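Local coordinates for protein 3-deoxy-manno-octulosonate cytidylyltransferase (Escherichia coli, PDB 1H7E) that catalyses the transfer of CMP from CTP to 3-deoxy-D-manno-octulosonate, probably activating this eight-carbon sugar for incorporation into bacterial lipopolysaccharide, at residues P28-V33 / Q60-K65; E35-V40 / A44-A49; I91-Q96 / R105-L110; G76-V81 / Q184-L189. All blocks are in the same frame, centred on the assembly; numbering follows the deposited sequence.

Contact 1. Residues P28-V33 / Q60-K65; sequences PMIQHV and QAFGGK
Gly63 N bonds to Gln60 O at 2.7 Å just where Phe62 leans across to Gln31. The bond belongs to the Schellman motif that ends helix 53-61, with Gly63 as the positive-phi C-prime residue, and the contact joins this helix end to the first turn of helix 29-38 in the GT-A-type alpha/beta fold. Phe62 has CG between its backbone N and carbonyl carbon (chi1 63°), and the ring reaches the neighbouring helix. Over one face lies the aliphatic part of Gln31: CG sits 4.1 Å from the centroid of the Phe62 ring, 11° off the normal, a CH-pi contact. Gln31 is extended and runs past Phe62 in the opposite direction, its amide plane tilted 31° from the ring. The NE2 of that amide bonds to Glu35 one turn later. Ile30 comes to the ring edge instead, its CG2 near the ring plane and 4.1 Å from Phe62 CE2. Tyr34, from the same helix as Ile30 and Gln31, packs edge-to-face with Phe62. At the root of the ring, Gln31 OE1 lies above the ring plane, out past the CG end and 3.8 Å from Phe62 CB.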
# COMPACT_ATOMS: atom_id res chain seq x y z
N PRO A 28 -0.22 21.29 33.01
CA PRO A 28 0.19 19.91 32.71
C PRO A 28 0.02 19.73 31.19
O PRO A 28 -0.84 20.38 30.57
CB PRO A 28 -0.84 19.07 33.45
CG PRO A 28 -1.31 19.98 34.55
CD PRO A 28 -1.42 21.30 33.87
N MET A 29 0.82 18.84 30.60
CA MET A 29 0.72 18.63 29.16
C MET A 29 -0.70 18.28 28.71
O MET A 29 -1.20 18.83 27.71
CB MET A 29 1.70 17.56 28.69
CG MET A 29 1.60 17.29 27.19
SD MET A 29 2.96 16.33 26.57
CE MET A 29 2.70 14.77 27.45
N ILE A 30 -1.35 17.40 29.48
CA ILE A 30 -2.73 16.97 29.17
C ILE A 30 -3.70 18.18 29.10
O ILE A 30 -4.64 18.18 28.28
CB ILE A 30 -3.20 15.86 30.16
CG1 ILE A 30 -4.44 15.14 29.64
CG2 ILE A 30 -3.47 16.43 31.52
CD1 ILE A 30 -4.22 14.41 28.33
N GLN A 31 -3.43 19.23 29.88
CA GLN A 31 -4.30 20.41 29.84
C GLN A 31 -4.18 21.19 28.52
O GLN A 31 -5.19 21.66 27.98
CB GLN A 31 -4.04 21.33 31.04
CG GLN A 31 -4.99 22.55 31.05
CD GLN A 31 -4.87 23.37 32.33
OE1 GLN A 31 -4.37 22.89 33.34
NE2 GLN A 31 -5.33 24.61 32.29
N HIS A 32 -2.96 21.30 27.99
CA HIS A 32 -2.72 22.00 26.72
C HIS A 32 -3.47 21.32 25.58
O HIS A 32 -4.07 21.99 24.72
CB HIS A 32 -1.23 22.03 26.38
CG HIS A 32 -0.43 22.96 27.24
ND1 HIS A 32 -0.45 24.33 27.05
CD2 HIS A 32 0.39 22.73 28.28
CE1 HIS A 32 0.33 24.90 27.95
NE2 HIS A 32 0.85 23.95 28.71
N VAL A 33 -3.44 19.98 25.58
CA VAL A 33 -4.14 19.22 24.55
C VAL A 33 -5.64 19.42 24.69
O VAL A 33 -6.35 19.64 23.70
CB VAL A 33 -3.80 17.71 24.62
CG1 VAL A 33 -4.58 16.95 23.53
CG2 VAL A 33 -2.30 17.51 24.42
N GLN A 60 -9.89 16.35 36.21
CA GLN A 60 -11.04 16.94 36.90
C GLN A 60 -10.66 18.27 37.57
O GLN A 60 -11.43 19.24 37.54
CB GLN A 60 -11.61 15.94 37.91
CG GLN A 60 -12.44 14.87 37.24
CD GLN A 60 -12.80 13.71 38.16
OE1 GLN A 60 -12.45 13.71 39.34
NE2 GLN A 60 -13.48 12.71 37.60
N ALA A 61 -9.43 18.33 38.09
CA ALA A 61 -8.91 19.53 38.75
C ALA A 61 -8.99 20.77 37.84
O ALA A 61 -9.15 21.88 38.33
CB ALA A 61 -7.50 19.31 39.23
N PHE A 62 -8.82 20.60 36.52
CA PHE A 62 -8.96 21.76 35.64
C PHE A 62 -10.34 21.83 35.01
O PHE A 62 -10.61 22.69 34.17
CB PHE A 62 -7.81 21.92 34.62
CG PHE A 62 -7.69 20.80 33.62
CD1 PHE A 62 -8.61 20.66 32.58
CD2 PHE A 62 -6.61 19.92 33.69
CE1 PHE A 62 -8.46 19.67 31.61
CE2 PHE A 62 -6.44 18.92 32.73
CZ PHE A 62 -7.36 18.79 31.69
N GLY A 63 -11.23 20.94 35.46
CA GLY A 63 -12.60 20.92 34.97
C GLY A 63 -12.91 20.13 33.71
O GLY A 63 -13.99 20.27 33.12
N GLY A 64 -11.97 19.30 33.27
CA GLY A 64 -12.22 18.52 32.07
C GLY A 64 -12.93 17.21 32.38
O GLY A 64 -12.97 16.77 33.54
N LYS A 65 -13.48 16.57 31.35
CA LYS A 65 -14.16 15.29 31.52
C LYS A 65 -13.19 14.12 31.33
O LYS A 65 -12.44 14.07 30.35
CB LYS A 65 -15.30 15.15 30.52
CG LYS A 65 -16.30 16.29 30.55
CD LYS A 65 -17.36 16.08 29.48
CE LYS A 65 -18.40 17.18 29.51
NZ LYS A 65 -19.56 16.83 28.64

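Contact 2. Residues E35-V40 / A44-A49; sequences ERALQV and AEVWVA
Val46 meets Ala37 and Leu38 with its two methyl groups, and its course from CB outward defines the contact. The CB leaves the strand in the direction of helix 29-38 and forks there. CG1, anti to the backbone N (chi1 178°), reaches Ala37 CB at 3.7 Å. CG2 takes the branch beside the backbone N and lies at 4.1 Å from Ala37 CB as well, so the alanine methyl is met by both prongs of the fork. The same CG2 approaches Ala37 O at 4.0 Å and touches Leu38 CD2 at 4.1 Å. The leucine comes in at a slant to Val46, and only its tip reaches the strand. Helix 29-38 and strand 45-50 form the second half of a beta-alpha-beta crossover that starts from strand 3-8, the parallel neighbour of 45-50 in the sheet. Ala37 also packs on Ile5 of strand 3-8, and Val46 on Ile7, which places the helix over both strands. Trp47 leaves the strand on the other side. Its NE1 donates to Glu45 OE1 at 2.7 Å with an angle of 155°; the acceptor lies close to the indole plane and is met on its anti side. The other oxygen of that carboxylate, Glu45 OE2, forms a salt bridge with Lys2.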
# COMPACT_ATOMS: atom_id res chain seq x y z
N GLU A 35 -7.21 21.95 26.13
CA GLU A 35 -7.54 23.32 25.76
C GLU A 35 -7.58 23.52 24.25
O GLU A 35 -8.46 24.21 23.74
CB GLU A 35 -6.59 24.31 26.41
CG GLU A 35 -6.68 24.31 27.93
CD GLU A 35 -5.87 25.42 28.58
OE1 GLU A 35 -5.37 26.30 27.85
OE2 GLU A 35 -5.74 25.42 29.82
N ARG A 36 -6.65 22.92 23.51
CA ARG A 36 -6.68 23.04 22.04
C ARG A 36 -7.86 22.28 21.44
O ARG A 36 -8.50 22.75 20.51
CB ARG A 36 -5.36 22.60 21.41
CG ARG A 36 -4.35 23.70 21.45
CD ARG A 36 -2.99 23.18 21.71
NE ARG A 36 -2.05 24.27 21.97
CZ ARG A 36 -1.33 24.90 21.04
NH1 ARG A 36 -1.42 24.56 19.76
NH2 ARG A 36 -0.50 25.86 21.41
N ALA A 37 -8.18 21.13 22.03
CA ALA A 37 -9.32 20.31 21.57
C ALA A 37 -10.63 21.09 21.69
O ALA A 37 -11.51 20.98 20.82
CB ALA A 37 -9.38 19.01 22.37
N LEU A 38 -10.74 21.92 22.74
CA LEU A 38 -11.95 22.72 22.95
C LEU A 38 -12.16 23.76 21.87
O LEU A 38 -13.29 24.20 21.66
CB LEU A 38 -11.92 23.41 24.31
CG LEU A 38 -12.22 22.50 25.48
CD1 LEU A 38 -11.96 23.23 26.78
CD2 LEU A 38 -13.65 22.05 25.38
N GLN A 39 -11.08 24.15 21.19
CA GLN A 39 -11.13 25.15 20.13
C GLN A 39 -11.57 24.60 18.78
O GLN A 39 -11.70 25.35 17.82
CB GLN A 39 -9.77 25.83 19.98
CG GLN A 39 -9.27 26.50 21.26
CD GLN A 39 -7.84 27.05 21.11
OE1 GLN A 39 -7.44 27.45 20.02
NE2 GLN A 39 -7.09 27.08 22.21
N VAL A 40 -11.80 23.29 18.70
CA VAL A 40 -12.21 22.67 17.44
C VAL A 40 -13.70 22.83 17.23
O VAL A 40 -14.50 22.33 18.01
CB VAL A 40 -11.85 21.15 17.38
CG1 VAL A 40 -12.25 20.56 16.04
CG2 VAL A 40 -10.37 20.95 17.63
N ALA A 44 -18.89 18.30 19.89
CA ALA A 44 -19.83 18.40 21.01
C ALA A 44 -19.22 18.26 22.39
O ALA A 44 -19.56 19.00 23.30
CB ALA A 44 -20.94 17.39 20.83
N GLU A 45 -18.32 17.29 22.56
CA GLU A 45 -17.69 17.07 23.86
C GLU A 45 -16.25 16.63 23.68
O GLU A 45 -15.89 16.06 22.65
CB GLU A 45 -18.40 15.94 24.63
CG GLU A 45 -19.90 16.10 24.87
CD GLU A 45 -20.58 14.78 25.22
OE1 GLU A 45 -19.95 13.93 25.88
OE2 GLU A 45 -21.75 14.59 24.82
N VAL A 46 -15.45 16.83 24.71
CA VAL A 46 -14.07 16.43 24.71
C VAL A 46 -13.84 15.62 25.98
O VAL A 46 -14.16 16.06 27.08
CB VAL A 46 -13.11 17.65 24.67
CG1 VAL A 46 -11.66 17.18 24.71
CG2 VAL A 46 -13.35 18.46 23.40
N TRP A 47 -13.30 14.41 25.80
CA TRP A 47 -13.03 13.49 26.90
C TRP A 47 -11.59 13.00 26.97
O TRP A 47 -10.97 12.76 25.94
CB TRP A 47 -13.87 12.23 26.72
CG TRP A 47 -15.32 12.45 26.90
CD1 TRP A 47 -16.22 12.89 25.96
CD2 TRP A 47 -16.07 12.17 28.08
NE1 TRP A 47 -17.49 12.90 26.50
CE2 TRP A 47 -17.42 12.46 27.80
CE3 TRP A 47 -15.72 11.69 29.36
CZ2 TRP A 47 -18.44 12.28 28.74
CZ3 TRP A 47 -16.73 11.52 30.29
CH2 TRP A 47 -18.07 11.81 29.98
N VAL A 48 -11.11 12.75 28.18
CA VAL A 48 -9.77 12.19 28.40
C VAL A 48 -10.04 10.76 28.88
O VAL A 48 -10.79 10.55 29.84
CB VAL A 48 -8.98 12.95 29.48
CG1 VAL A 48 -7.68 12.24 29.78
CG2 VAL A 48 -8.70 14.38 29.04
N ALA A 49 -9.48 9.78 28.17
CA ALA A 49 -9.65 8.37 28.49
C ALA A 49 -8.38 7.93 29.19
O ALA A 49 -7.29 8.01 28.61
CB ALA A 49 -9.90 7.56 27.22

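Contact 3. Residues I91-Q96 / R105-L110; sequences IYINLQ and RDVETL
Ile93 and Val107 face each other across the gap between strand 91-94 and helix 104-116, and the contact between the two segments is entirely apolar. Val107 projects straight at the strand and divides its two methyls between two residues. CG1 lies 4.0 Å from Ile93 CD1 and equally far from Ile93 CG2, touching both branches of the isoleucine. The other prong, Val107 CG2, meets Leu95 CD2 at 4.0 Å. Leu95 leaves its backbone alongside the helix rather than pointing at it, but with CG anti to its carbonyl carbon (chi1 -79°) the chain carries CD2 to the valine. One turn further along the helix, Leu110 adds a looser touch, its CD2 standing 4.5 Å from Ile93 CG2. All four residues are buried.

The polar side chains of the helix segment bond within the helix or to residues outside the strand segment. Arg105 NH1 and Glu108 OE2 form a salt bridge at 3.1 Å whose hydrogen-bond geometry is weak, at 123°; that same oxygen also accepts from Ala41 N. Asp106 is paired with Arg103.

The arrangement opens a beta-alpha-beta crossover in which helix 104-116 leads from strand 91-94 to the parallel strand 122-129, with the antiparallel strand 169-179 inserted between them. Leu110 packs on strands 122-129 and 169-179, through Ala123 and Leu125 on the first and Ile175 and Ala177 on the second, while Ile5 of strand 3-8 touches Ile93 and Leu95, and Val40, just beyond helix 29-38, covers Val107.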
# COMPACT_ATOMS: atom_id res chain seq x y z
N ILE A 91 -19.25 10.22 15.20
CA ILE A 91 -17.83 10.31 14.82
C ILE A 91 -16.93 10.51 16.02
O ILE A 91 -17.15 11.43 16.81
CB ILE A 91 -17.60 11.50 13.85
CG1 ILE A 91 -18.38 11.28 12.55
CG2 ILE A 91 -16.09 11.69 13.59
CD1 ILE A 91 -18.51 12.52 11.70
N TYR A 92 -15.92 9.65 16.17
CA TYR A 92 -14.98 9.75 17.29
C TYR A 92 -13.62 10.12 16.74
O TYR A 92 -13.11 9.47 15.83
CB TYR A 92 -14.85 8.41 18.01
CG TYR A 92 -16.13 7.92 18.64
CD1 TYR A 92 -17.08 7.26 17.88
CD2 TYR A 92 -16.38 8.13 20.00
CE1 TYR A 92 -18.28 6.83 18.46
CE2 TYR A 92 -17.57 7.70 20.59
CZ TYR A 92 -18.51 7.06 19.82
OH TYR A 92 -19.69 6.62 20.38
N ILE A 93 -13.02 11.16 17.31
CA ILE A 93 -11.70 11.61 16.90
C ILE A 93 -10.75 11.24 18.02
O ILE A 93 -11.00 11.55 19.19
CB ILE A 93 -11.68 13.13 16.67
CG1 ILE A 93 -12.56 13.48 15.48
CG2 ILE A 93 -10.23 13.64 16.44
CD1 ILE A 93 -12.89 14.94 15.39
N ASN A 94 -9.69 10.54 17.68
CA ASN A 94 -8.72 10.11 18.67
C ASN A 94 -7.47 10.97 18.51
O ASN A 94 -6.81 10.92 17.48
CB ASN A 94 -8.38 8.64 18.42
CG ASN A 94 -7.86 7.94 19.65
OD1 ASN A 94 -8.46 8.02 20.72
ND2 ASN A 94 -6.76 7.19 19.49
N LEU A 95 -7.22 11.83 19.50
CA LEU A 95 -6.06 12.72 19.53
C LEU A 95 -5.03 12.15 20.48
O LEU A 95 -5.39 11.63 21.52
CB LEU A 95 -6.42 14.08 20.10
CG LEU A 95 -7.12 15.14 19.28
CD1 LEU A 95 -7.00 16.45 20.05
CD2 LEU A 95 -6.46 15.27 17.94
N GLN A 96 -3.75 12.36 20.20
CA GLN A 96 -2.71 11.87 21.10
C GLN A 96 -2.51 12.82 22.29
O GLN A 96 -2.44 14.04 22.13
CB GLN A 96 -1.41 11.65 20.33
CG GLN A 96 -1.52 10.53 19.29
CD GLN A 96 -2.28 9.31 19.83
OE1 GLN A 96 -1.82 8.65 20.76
NE2 GLN A 96 -3.47 9.05 19.27
N ARG A 105 -7.17 23.74 13.61
CA ARG A 105 -7.60 23.76 12.20
C ARG A 105 -7.37 22.42 11.50
O ARG A 105 -8.14 22.05 10.61
CB ARG A 105 -6.88 24.89 11.45
CG ARG A 105 -7.80 26.01 10.90
CD ARG A 105 -8.82 26.59 11.93
NE ARG A 105 -8.21 27.31 13.05
CZ ARG A 105 -8.76 27.42 14.27
NH1 ARG A 105 -9.93 26.86 14.54
NH2 ARG A 105 -8.11 28.06 15.24
N ASP A 106 -6.34 21.69 11.90
CA ASP A 106 -6.06 20.38 11.29
C ASP A 106 -7.12 19.36 11.66
O ASP A 106 -7.47 18.49 10.85
CB ASP A 106 -4.68 19.86 11.70
CG ASP A 106 -3.54 20.68 11.12
OD1 ASP A 106 -3.77 21.50 10.20
OD2 ASP A 106 -2.41 20.49 11.60
N VAL A 107 -7.60 19.42 12.91
CA VAL A 107 -8.64 18.49 13.35
C VAL A 107 -9.94 18.83 12.61
O VAL A 107 -10.71 17.94 12.22
CB VAL A 107 -8.83 18.53 14.89
CG1 VAL A 107 -9.87 17.50 15.31
CG2 VAL A 107 -7.51 18.27 15.59
N GLU A 108 -10.18 20.13 12.38
CA GLU A 108 -11.36 20.56 11.65
C GLU A 108 -11.35 20.04 10.21
O GLU A 108 -12.40 19.67 9.67
CB GLU A 108 -11.48 22.09 11.67
CG GLU A 108 -11.95 22.62 13.01
CD GLU A 108 -11.90 24.14 13.15
OE1 GLU A 108 -11.75 24.85 12.13
OE2 GLU A 108 -11.99 24.62 14.30
N THR A 109 -10.16 20.00 9.61
CA THR A 109 -9.97 19.49 8.24
C THR A 109 -10.39 18.02 8.22
O THR A 109 -11.11 17.58 7.34
CB THR A 109 -8.48 19.60 7.79
OG1 THR A 109 -8.16 20.97 7.55
CG2 THR A 109 -8.22 18.80 6.52
N LEU A 110 -9.96 17.30 9.24
CA LEU A 110 -10.26 15.89 9.38
C LEU A 110 -11.76 15.69 9.54
O LEU A 110 -12.37 14.91 8.80
CB LEU A 110 -9.50 15.36 10.59
CG LEU A 110 -9.46 13.88 10.92
CD1 LEU A 110 -8.75 13.13 9.81
CD2 LEU A 110 -8.72 13.71 12.23

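Contact 4. Residues G76-V81 / Q184-L189; sequences GTDRLV and QNYSQL
Helix 76-86 packs against segment 184-189, at the end of the helical region that begins at residue 180, a contact between parts of the fold more than a hundred residues apart in sequence, and Tyr186 carries it for the second segment. Its CG is anti to the backbone N (chi1 -170°), which sends the phenol across to Thr77 and Asp78 near the start of helix 76-86. Thr77 comes over one face of the ring: its CG2 stands 3.6 Å from the centroid of the Tyr186 ring and 13° off the normal, a close CH-pi contact over the middle of the ring. Asp78 approaches differently, at the ring edge. Its OD1 lies in the ring plane, 3.8 Å from Tyr186 CE2, with the carboxylate turned 66° from the ring, and such an oxygen would be favoured by the partial positive charge of the aromatic hydrogens. The other oxygen, OD2, is hydrogen-bonded to Ser75. One turn on, Val81 CG2 touches Tyr186 CB at 4.0 Å, covering the base of the side chain. At the far end Tyr186 OH is hydrogen-bonded to Glu201 OE2, while Glu201 OE1 and Thr77 OG1 share a weak bond, so one carboxylate spans the two segments. Arg204 and Leu205 of helix 203-207 pack on Tyr186 as well, while Tyr178 of strand 169-179 touches Thr77 and Leu183 of helix 180-185 touches Val81.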
# COMPACT_ATOMS: atom_id res chain seq x y z
N GLY A 76 -4.37 1.20 21.72
CA GLY A 76 -5.06 2.45 21.96
C GLY A 76 -6.42 2.51 21.28
O GLY A 76 -7.24 3.38 21.62
N THR A 77 -6.65 1.65 20.29
CA THR A 77 -7.92 1.61 19.58
C THR A 77 -8.90 0.81 20.41
O THR A 77 -10.10 1.11 20.40
CB THR A 77 -7.79 1.05 18.14
OG1 THR A 77 -6.90 1.88 17.41
CG2 THR A 77 -9.13 1.07 17.41
N ASP A 78 -8.41 -0.20 21.13
CA ASP A 78 -9.26 -0.99 22.01
C ASP A 78 -9.80 -0.08 23.12
O ASP A 78 -10.94 -0.24 23.55
CB ASP A 78 -8.51 -2.15 22.67
CG ASP A 78 -8.22 -3.29 21.71
OD1 ASP A 78 -9.07 -3.64 20.87
OD2 ASP A 78 -7.12 -3.86 21.84
N ARG A 79 -8.97 0.85 23.60
CA ARG A 79 -9.38 1.79 24.64
C ARG A 79 -10.51 2.68 24.15
O ARG A 79 -11.45 2.98 24.89
CB ARG A 79 -8.19 2.62 25.10
CG ARG A 79 -8.53 3.76 26.05
CD ARG A 79 -7.27 4.41 26.66
NE ARG A 79 -6.85 3.77 27.90
CZ ARG A 79 -6.04 2.71 27.99
NH1 ARG A 79 -5.53 2.15 26.89
NH2 ARG A 79 -5.83 2.13 29.16
N LEU A 80 -10.46 3.08 22.88
CA LEU A 80 -11.50 3.91 22.27
C LEU A 80 -12.82 3.12 22.11
O LEU A 80 -13.89 3.70 22.16
CB LEU A 80 -11.03 4.47 20.91
CG LEU A 80 -11.90 5.46 20.13
CD1 LEU A 80 -12.09 6.73 20.92
CD2 LEU A 80 -11.23 5.79 18.81
N VAL A 81 -12.72 1.81 21.89
CA VAL A 81 -13.92 0.95 21.74
C VAL A 81 -14.69 0.92 23.08
O VAL A 81 -15.92 1.02 23.10
CB VAL A 81 -13.53 -0.49 21.27
CG1 VAL A 81 -14.70 -1.46 21.41
CG2 VAL A 81 -13.09 -0.46 19.80
N GLN A 184 -17.67 -0.39 16.52
CA GLN A 184 -18.58 -1.45 16.99
C GLN A 184 -18.17 -2.83 16.48
O GLN A 184 -18.40 -3.85 17.13
CB GLN A 184 -20.01 -1.20 16.55
CG GLN A 184 -20.65 -0.01 17.25
CD GLN A 184 -22.06 0.26 16.79
OE1 GLN A 184 -22.31 0.51 15.61
NE2 GLN A 184 -22.99 0.24 17.73
N ASN A 185 -17.58 -2.85 15.28
CA ASN A 185 -17.13 -4.09 14.66
C ASN A 185 -15.63 -4.34 14.79
O ASN A 185 -15.14 -5.38 14.35
CB ASN A 185 -17.49 -4.07 13.16
CG ASN A 185 -18.98 -4.00 12.92
OD1 ASN A 185 -19.76 -4.69 13.58
ND2 ASN A 185 -19.39 -3.14 11.98
N TYR A 186 -14.93 -3.45 15.48
CA TYR A 186 -13.48 -3.55 15.60
C TYR A 186 -12.90 -4.75 16.30
O TYR A 186 -11.92 -5.31 15.81
CB TYR A 186 -12.88 -2.29 16.23
CG TYR A 186 -11.37 -2.26 16.17
CD1 TYR A 186 -10.70 -1.87 14.99
CD2 TYR A 186 -10.60 -2.62 17.27
CE1 TYR A 186 -9.29 -1.85 14.93
CE2 TYR A 186 -9.20 -2.61 17.22
CZ TYR A 186 -8.55 -2.22 16.05
OH TYR A 186 -7.18 -2.20 16.04
N SER A 187 -13.46 -5.12 17.44
CA SER A 187 -12.93 -6.25 18.22
C SER A 187 -13.01 -7.62 17.55
O SER A 187 -12.40 -8.56 18.03
CB SER A 187 -13.58 -6.30 19.62
OG SER A 187 -14.93 -6.75 19.53
N GLN A 188 -13.78 -7.72 16.48
CA GLN A 188 -13.91 -8.97 15.73
C GLN A 188 -12.83 -9.12 14.62
O GLN A 188 -12.72 -10.18 14.02
CB GLN A 188 -15.31 -9.08 15.09
CG GLN A 188 -16.49 -9.08 16.08
CD GLN A 188 -16.29 -10.02 17.27
OE1 GLN A 188 -15.82 -11.15 17.12
NE2 GLN A 188 -16.64 -9.55 18.47
N LEU A 189 -12.09 -8.05 14.33
CA LEU A 189 -11.05 -8.10 13.29
C LEU A 189 -9.82 -8.84 13.79
O LEU A 189 -9.34 -8.64 14.91
CB LEU A 189 -10.63 -6.70 12.86
CG LEU A 189 -11.71 -5.77 12.32
CD1 LEU A 189 -11.11 -4.43 11.98
CD2 LEU A 189 -12.35 -6.42 11.13

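Overall arrangement
Contacts 2 and 3 are buried packing of helices on the central sheet; contacts 1 and 4 lie farther out, only partly buried, and each relies on one aromatic ring. Contacts 1 and 2 share helix 29-38, its first turn meeting another helix end and its last turns a strand, and Lys65 joins Val48 through a probable backbone hydrogen bond. Val40 packs on Val107, linking contacts 2 and 3 on one face of the sheet. Contact 4 lies on the other face of the sheet from helix 104-116, and Leu80 packs on Asn94 there. Across contacts 2 and 3 only aliphatic side chains meet, whereas the outer pair adds CH-pi contacts and polar side chains bonded elsewhere.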